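Local coordinates for protein molinate hydrolase (Gulosibacter molinativorax, PDB 4UB9) that hydrolyses the thiocarbamate herbicide molinate, probably as a zinc-dependent member of the amidohydrolase family acting on carbon-nitrogen bonds other than peptide bonds, at residues R198-A201 and D202-D205; D184-P188 and S189-R193; G422-N425 and P426-Y430. All coordinates share one frame; numbering follows the deposited sequence.

Interaction 1 of 3, residues R198-A201 and D202-D205; sequences RTFA and DRMD
Met-204 folds back along one helical turn onto the ring of Phe-200. Its CB starts close to the carbonyl oxygen of Phe-200, and CG comes nearer still, 3.3 Å from Phe-200 O. With CG set beside its own backbone N (chi1 -66°), the chain runs up to the aromatic side chain, and CG lies over one face, 3.9 Å from the ring centroid and 21° off the normal: a CH-pi contact. Further bends bring SD to the rim, 3.7 Å from Phe-200 CE1, in an oblique Met-aromatic contact, while the methyl CE touches the same CE1. Arg-203 reaches this ring at its edge, where NH2 is 3.3 Å from Phe-200 CD1; the guanidinium is inclined to the ring rather than stacked on it. Its charge is met by Glu-119 and by Asp-380 of the second subunit. On another side of the helix, Arg-198 and Asp-202 form a long salt bridge, NH1 to OD2 at 3.9 Å, and the aliphatic CG of Arg-198 also passes this oxygen; the other oxygen, OD1, bonds Arg-193. Beneath the side chains run four successive i to i+4 backbone bonds, from Asp-202 N to Arg-198 O at 2.8 Å through Asp-205 N to Ala-201 O. This is the opening of helix 198-209. Its Phe-200 and Met-204 side rests on Leu-115 of helix 111-118, while Arg-117 of the second subunit makes a cation-pi contact with Phe-200, placing the start of this helix at a subunit interface.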
loop_
_atom_site.group_PDB
_atom_site.type_symbol
_atom_site.label_atom_id
_atom_site.label_comp_id
_atom_site.label_asym_id
_atom_site.label_seq_id
_atom_site.Cartn_x
_atom_site.Cartn_y
_atom_site.Cartn_z
ATOM N N ARG A 198 -14.852 9.027 -0.778
ATOM C CA ARG A 198 -15.670 8.260 0.139
ATOM C C ARG A 198 -17.136 8.344 -0.267
ATOM O O ARG A 198 -17.869 7.346 -0.227
ATOM C CB ARG A 198 -15.452 8.760 1.550
ATOM C CG ARG A 198 -16.230 8.032 2.632
ATOM C CD ARG A 198 -15.920 8.672 3.987
ATOM N NE ARG A 198 -16.037 10.145 4.056
ATOM C CZ ARG A 198 -17.138 10.888 3.844
ATOM N NH1 ARG A 198 -18.310 10.345 3.496
ATOM N NH2 ARG A 198 -17.049 12.211 3.962
ATOM N N THR A 199 -17.559 9.518 -0.709
ATOM C CA THR A 199 -18.964 9.715 -1.079
ATOM C C THR A 199 -19.371 8.760 -2.209
ATOM O O THR A 199 -20.417 8.095 -2.134
ATOM C CB THR A 199 -19.202 11.153 -1.551
ATOM O OG1 THR A 199 -18.847 12.051 -0.504
ATOM C CG2 THR A 199 -20.666 11.346 -1.910
ATOM N N PHE A 200 -18.530 8.667 -3.242
ATOM C CA PHE A 200 -18.837 7.780 -4.391
ATOM C C PHE A 200 -18.758 6.315 -3.973
ATOM O O PHE A 200 -19.620 5.530 -4.286
ATOM C CB PHE A 200 -17.885 8.042 -5.551
ATOM C CG PHE A 200 -18.161 7.198 -6.776
ATOM C CD1 PHE A 200 -19.419 7.160 -7.346
ATOM C CD2 PHE A 200 -17.169 6.450 -7.341
ATOM C CE1 PHE A 200 -19.683 6.369 -8.446
ATOM C CE2 PHE A 200 -17.410 5.667 -8.452
ATOM C CZ PHE A 200 -18.664 5.635 -9.013
ATOM N N ALA A 201 -17.731 5.969 -3.215
ATOM C CA ALA A 201 -17.581 4.597 -2.725
ATOM C C ALA A 201 -18.781 4.163 -1.883
ATOM O O ALA A 201 -19.299 3.068 -2.045
ATOM C CB ALA A 201 -16.312 4.446 -1.929
ATOM N N ASP A 202 -19.272 5.060 -1.037
ATOM C CA ASP A 202 -20.441 4.744 -0.192
ATOM C C ASP A 202 -21.692 4.589 -1.012
ATOM O O ASP A 202 -22.543 3.743 -0.757
ATOM C CB ASP A 202 -20.670 5.823 0.903
ATOM C CG ASP A 202 -19.640 5.772 2.001
ATOM O OD1 ASP A 202 -18.866 4.794 2.106
ATOM O OD2 ASP A 202 -19.548 6.741 2.776
ATOM N N ARG A 203 -21.846 5.448 -1.985
ATOM C CA ARG A 203 -23.061 5.391 -2.830
ATOM C C ARG A 203 -23.107 4.073 -3.618
ATOM O O ARG A 203 -24.151 3.465 -3.777
ATOM C CB ARG A 203 -23.115 6.613 -3.766
ATOM C CG ARG A 203 -24.347 6.635 -4.678
ATOM C CD ARG A 203 -24.562 7.974 -5.300
ATOM N NE ARG A 203 -23.596 8.275 -6.364
ATOM C CZ ARG A 203 -22.642 9.210 -6.315
ATOM N NH1 ARG A 203 -22.389 9.905 -5.212
ATOM N NH2 ARG A 203 -21.874 9.426 -7.381
ATOM N N MET A 204 -21.945 3.623 -4.066
ATOM C CA MET A 204 -21.861 2.369 -4.814
ATOM C C MET A 204 -22.065 1.174 -3.909
ATOM O O MET A 204 -22.820 0.247 -4.239
ATOM C CB MET A 204 -20.511 2.224 -5.521
ATOM C CG MET A 204 -20.264 3.229 -6.632
ATOM S SD MET A 204 -21.423 3.110 -8.019
ATOM C CE MET A 204 -22.643 4.348 -7.601
ATOM N N ASP A 205 -21.395 1.167 -2.770
ATOM C CA ASP A 205 -21.640 0.079 -1.812
ATOM C C ASP A 205 -23.133 -0.030 -1.453
ATOM O O ASP A 205 -23.679 -1.136 -1.340
ATOM C CB ASP A 205 -20.806 0.261 -0.547
ATOM C CG ASP A 205 -19.327 -0.150 -0.783
ATOM O OD1 ASP A 205 -19.055 -0.799 -1.830
ATOM O OD2 ASP A 205 -18.455 0.146 0.070
#

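Interaction 2 of 3, residues D184-P188 and S189-R193; sequences DFMRP and SMQAR
Arg-187 and Met-190 are joined by two backbone hydrogen bonds that close a tight reverse turn. Arg-187 N gives a nearly straight bond (166°) to Met-190 O at 3.0 Å. The return bond, from Met-190 N to Arg-187 O at 2.9 Å, is more bent, and its donor stands well above the carbonyl plane. Together they make a single antiparallel, hydrogen-bonded bridge across a type I beta turn, with Pro-188 and Ser-189 at the corners; the ring of Pro-188 restrains its phi near the value this corner needs. On one face of the bridge the side chains of Arg-187 and Met-190 run alongside each other in the same direction. Their CB atoms are 3.9 Å apart, Met-190 SD lies 4.0 Å from Arg-187 CD, and the methyl CE of Met-190 ends over a face of the guanidinium, 3.8 Å from NH1. Both chains keep CG beside the backbone N (chi1 -52° in Arg-187, -62° in Met-190) and continue extended, which accounts for the match along their length. On the other face, Met-186 bends at its thioether and sets CE 3.8 Å from CG of Gln-191. A CA-H...O contact from Met-186 CA to Met-190 O lies between the two arms of the turn. Farther out, Arg-187 NE bonds Met-107 O. The turn lies at the surface of its own chain, where Met-190 packs on Thr-194 of the second subunit and Pro-188 and Gln-191 on the third subunit, in the loop leading from strand 174-175 to helix 198-209.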
loop_
_atom_site.group_PDB
_atom_site.type_symbol
_atom_site.label_atom_id
_atom_site.label_comp_id
_atom_site.label_asym_id
_atom_site.label_seq_id
_atom_site.Cartn_x
_atom_site.Cartn_y
_atom_site.Cartn_z
ATOM N N ASP A 184 -14.313 -7.202 1.060
ATOM C CA ASP A 184 -14.704 -8.294 0.182
ATOM C C ASP A 184 -14.202 -8.213 -1.291
ATOM O O ASP A 184 -14.208 -9.211 -1.994
ATOM C CB ASP A 184 -16.204 -8.454 0.223
ATOM C CG ASP A 184 -16.690 -8.981 1.566
ATOM O OD1 ASP A 184 -16.146 -9.948 2.064
ATOM O OD2 ASP A 184 -17.645 -8.461 2.107
ATOM N N PHE A 185 -13.756 -7.043 -1.736
ATOM C CA PHE A 185 -13.216 -6.905 -3.080
ATOM C C PHE A 185 -11.842 -6.275 -3.080
ATOM O O PHE A 185 -11.338 -5.935 -4.098
ATOM C CB PHE A 185 -14.147 -6.069 -3.938
ATOM C CG PHE A 185 -15.454 -6.742 -4.241
ATOM C CD1 PHE A 185 -16.437 -6.830 -3.276
ATOM C CD2 PHE A 185 -15.699 -7.266 -5.506
ATOM C CE1 PHE A 185 -17.658 -7.399 -3.573
ATOM C CE2 PHE A 185 -16.899 -7.858 -5.805
ATOM C CZ PHE A 185 -17.886 -7.949 -4.830
ATOM N N MET A 186 -11.209 -6.201 -1.940
ATOM C CA MET A 186 -9.849 -5.738 -1.894
ATOM C C MET A 186 -8.820 -6.832 -2.149
ATOM O O MET A 186 -9.103 -8.023 -2.029
ATOM C CB MET A 186 -9.554 -5.152 -0.523
ATOM C CG MET A 186 -10.074 -3.746 -0.340
ATOM S SD MET A 186 -9.970 -3.171 1.391
ATOM C CE MET A 186 -8.477 -3.869 2.033
ATOM N N ARG A 187 -7.611 -6.391 -2.474
ATOM C CA ARG A 187 -6.393 -7.220 -2.375
ATOM C C ARG A 187 -5.386 -6.440 -1.589
ATOM O O ARG A 187 -5.491 -5.235 -1.491
ATOM C CB ARG A 187 -5.812 -7.569 -3.762
ATOM C CG ARG A 187 -6.853 -8.173 -4.687
ATOM C CD ARG A 187 -6.194 -8.833 -5.873
ATOM N NE ARG A 187 -7.188 -9.144 -6.878
ATOM C CZ ARG A 187 -6.922 -9.491 -8.130
ATOM N NH1 ARG A 187 -5.675 -9.652 -8.530
ATOM N NH2 ARG A 187 -7.923 -9.684 -8.985
ATOM N N PRO A 188 -4.364 -7.105 -1.065
ATOM C CA PRO A 188 -3.381 -6.391 -0.279
ATOM C C PRO A 188 -2.845 -5.130 -0.958
ATOM O O PRO A 188 -2.722 -4.097 -0.312
ATOM C CB PRO A 188 -2.247 -7.426 -0.102
ATOM C CG PRO A 188 -2.949 -8.755 -0.185
ATOM C CD PRO A 188 -3.986 -8.525 -1.260
ATOM N N SER A 189 -2.537 -5.215 -2.239
ATOM C CA SER A 189 -2.026 -4.050 -2.935
ATOM C C SER A 189 -3.114 -3.292 -3.757
ATOM O O SER A 189 -2.804 -2.287 -4.400
ATOM C CB SER A 189 -0.924 -4.461 -3.886
ATOM O OG SER A 189 -1.546 -5.155 -4.957
ATOM N N MET A 190 -4.356 -3.753 -3.716
ATOM C CA MET A 190 -5.444 -3.080 -4.397
ATOM C C MET A 190 -6.530 -2.646 -3.432
ATOM O O MET A 190 -7.349 -3.447 -2.987
ATOM C CB MET A 190 -6.094 -3.986 -5.400
ATOM C CG MET A 190 -5.174 -4.429 -6.499
ATOM S SD MET A 190 -6.132 -5.322 -7.748
ATOM C CE MET A 190 -4.688 -5.979 -8.608
ATOM N N GLN A 191 -6.585 -1.356 -3.166
ATOM C CA GLN A 191 -7.525 -0.811 -2.207
ATOM C C GLN A 191 -8.153 0.434 -2.795
ATOM O O GLN A 191 -7.685 1.575 -2.577
ATOM C CB GLN A 191 -6.794 -0.492 -0.889
ATOM C CG GLN A 191 -6.213 -1.708 -0.180
ATOM C CD GLN A 191 -5.386 -1.377 1.073
ATOM O OE1 GLN A 191 -4.404 -2.069 1.397
ATOM N NE2 GLN A 191 -5.708 -0.291 1.702
ATOM N N ALA A 192 -9.218 0.218 -3.513
ATOM C CA ALA A 192 -9.857 1.304 -4.251
ATOM C C ALA A 192 -10.196 2.534 -3.423
ATOM O O ALA A 192 -10.051 3.678 -3.888
ATOM C CB ALA A 192 -11.087 0.794 -4.917
ATOM N N ARG A 193 -10.621 2.322 -2.180
ATOM C CA ARG A 193 -11.006 3.439 -1.283
ATOM C C ARG A 193 -9.892 4.414 -1.021
ATOM O O ARG A 193 -10.140 5.554 -0.717
ATOM C CB ARG A 193 -11.575 2.946 0.048
ATOM C CG ARG A 193 -13.099 2.877 0.016
ATOM C CD ARG A 193 -13.735 2.410 1.321
ATOM N NE ARG A 193 -15.169 2.108 1.131
ATOM C CZ ARG A 193 -16.169 2.969 1.294
ATOM N NH1 ARG A 193 -15.956 4.244 1.672
ATOM N NH2 ARG A 193 -17.407 2.564 1.074
#

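Interaction 3 of 3, residues G422-N425 and P426-Y430; sequences GTAN and PAKAY
Ala-424 O accepts the amide of Lys-428 at 3.0 Å, with a hydrogen-bond angle of 151° and the donor in the carbonyl plane. Two carbons also rest against this oxygen: Lys-428 CG and Ala-427 CB each lie 3.4 Å from Ala-424 O. Lys-428 has its CG beside the backbone N (chi1 -67°), which brings the start of its chain back over this carbonyl; farther along, the lysine makes a cation-pi contact with Phe-433. One residue on, Ala-429 N reaches Asn-425 O at 3.1 Å in an almost straight bond, and Tyr-430 N bonds Pro-426 O, so the i to i+4 bonds follow one another from Lys-428 to Tyr-430. Pro-426 sits in the first turn, where its lack of an N-H costs no helical bond, since the helix begins at Ala-424 and has no carbonyl four residues before Pro-426. Its ring lies against the approach to the helix: CD is 3.4 Å from Thr-423 O and 3.4 Å from CB of Asn-425, and CG comes 4.3 Å from the carbonyl carbon of Gly-422. The ring also touches Val-94 of strand 88-95 and Val-369 of strand 368-370. With a glycine in place of Pro-426, the ring carbons facing Thr-423 O and both valines go, which would probably open a gap against the two strands and let the first turn flex. Thr-423 OG1 bonds Ile-419 O, tying the linker back to the preceding helix. The whole is a short helix, 424-429, with a proline in its first turn, set after a sharp break from helix 415-421 and packed against strands of a domain belonging to the TIM-barrel clan, as expected for an amidohydrolase.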
loop_
_atom_site.group_PDB
_atom_site.type_symbol
_atom_site.label_atom_id
_atom_site.label_comp_id
_atom_site.label_asym_id
_atom_site.label_seq_id
_atom_site.Cartn_x
_atom_site.Cartn_y
_atom_site.Cartn_z
ATOM N N GLY A 422 -25.931 -27.216 -18.896
ATOM C CA GLY A 422 -26.170 -25.912 -19.452
ATOM C C GLY A 422 -27.554 -25.685 -19.990
ATOM O O GLY A 422 -27.780 -24.708 -20.655
ATOM N N THR A 423 -28.461 -26.617 -19.776
ATOM C CA THR A 423 -29.826 -26.440 -20.228
ATOM C C THR A 423 -30.855 -26.750 -19.170
ATOM O O THR A 423 -31.363 -25.879 -18.512
ATOM C CB THR A 423 -30.135 -27.290 -21.472
ATOM O OG1 THR A 423 -29.508 -28.561 -21.358
ATOM C CG2 THR A 423 -29.637 -26.613 -22.695
ATOM N N ALA A 424 -31.168 -28.024 -19.053
ATOM C CA ALA A 424 -32.149 -28.519 -18.132
ATOM C C ALA A 424 -31.783 -28.360 -16.674
ATOM O O ALA A 424 -32.618 -28.073 -15.872
ATOM C CB ALA A 424 -32.469 -29.962 -18.445
ATOM N N ASN A 425 -30.529 -28.587 -16.344
ATOM C CA ASN A 425 -30.112 -28.646 -14.961
ATOM C C ASN A 425 -30.239 -27.368 -14.139
ATOM O O ASN A 425 -30.732 -27.414 -13.046
ATOM C CB ASN A 425 -28.717 -29.252 -14.868
ATOM C CG ASN A 425 -28.661 -30.689 -15.357
ATOM O OD1 ASN A 425 -27.627 -31.294 -15.347
ATOM N ND2 ASN A 425 -29.768 -31.218 -15.792
ATOM N N PRO A 426 -29.845 -26.229 -14.682
ATOM C CA PRO A 426 -30.074 -24.971 -13.995
ATOM C C PRO A 426 -31.552 -24.723 -13.819
ATOM O O PRO A 426 -31.978 -24.289 -12.772
ATOM C CB PRO A 426 -29.508 -23.925 -14.944
ATOM C CG PRO A 426 -28.707 -24.661 -15.933
ATOM C CD PRO A 426 -29.125 -26.070 -15.954
ATOM N N ALA A 427 -32.312 -24.985 -14.858
ATOM C CA ALA A 427 -33.730 -24.735 -14.820
ATOM C C ALA A 427 -34.374 -25.501 -13.671
ATOM O O ALA A 427 -35.277 -24.998 -13.005
ATOM C CB ALA A 427 -34.376 -25.136 -16.132
ATOM N N LYS A 428 -33.927 -26.735 -13.472
ATOM C CA LYS A 428 -34.461 -27.551 -12.383
ATOM C C LYS A 428 -34.065 -26.997 -11.018
ATOM O O LYS A 428 -34.905 -26.793 -10.160
ATOM C CB LYS A 428 -33.981 -29.000 -12.484
ATOM C CG LYS A 428 -34.521 -29.776 -13.681
ATOM C CD LYS A 428 -34.721 -31.240 -13.321
ATOM C CE LYS A 428 -35.209 -32.074 -14.486
ATOM N NZ LYS A 428 -34.020 -32.455 -15.255
ATOM N N ALA A 429 -32.782 -26.713 -10.859
ATOM C CA ALA A 429 -32.274 -26.156 -9.626
ATOM C C ALA A 429 -33.040 -24.914 -9.191
ATOM O O ALA A 429 -33.341 -24.728 -7.998
ATOM C CB ALA A 429 -30.803 -25.817 -9.733
ATOM N N TYR A 430 -33.341 -24.075 -10.162
ATOM C CA TYR A 430 -34.014 -22.799 -9.919
ATOM C C TYR A 430 -35.550 -22.917 -9.975
ATOM O O TYR A 430 -36.287 -21.930 -9.864
ATOM C CB TYR A 430 -33.512 -21.748 -10.890
ATOM C CG TYR A 430 -32.126 -21.147 -10.618
ATOM C CD1 TYR A 430 -31.952 -20.160 -9.657
ATOM C CD2 TYR A 430 -31.014 -21.514 -11.365
ATOM C CE1 TYR A 430 -30.710 -19.602 -9.412
ATOM C CE2 TYR A 430 -29.757 -20.961 -11.119
ATOM C CZ TYR A 430 -29.608 -19.990 -10.160
ATOM O OH TYR A 430 -28.394 -19.416 -9.936
#

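How the interactions relate
Interactions 1 and 2 touch through Arg-193, the last residue of segment 189-193. Its NH2 bonds Asp-205 OD2 at 2.8 Å and Asp-202 OD1 at 2.9 Å, so one guanidinium nitrogen ties the loop carrying interaction 2 to helix 198-209, while CZ packs on Ala-201 CB. Both contacts also meet the second subunit. Interaction 3 lies across the chain's centre, about 36 Å from interaction 1 and 35 Å from interaction 2, centre to centre, and no other chain of the assembly touches it. The zinc ion, held by His-282 and His-302, is about 13 Å from the side chain of Arg-187. All three contacts lie away from this metal site.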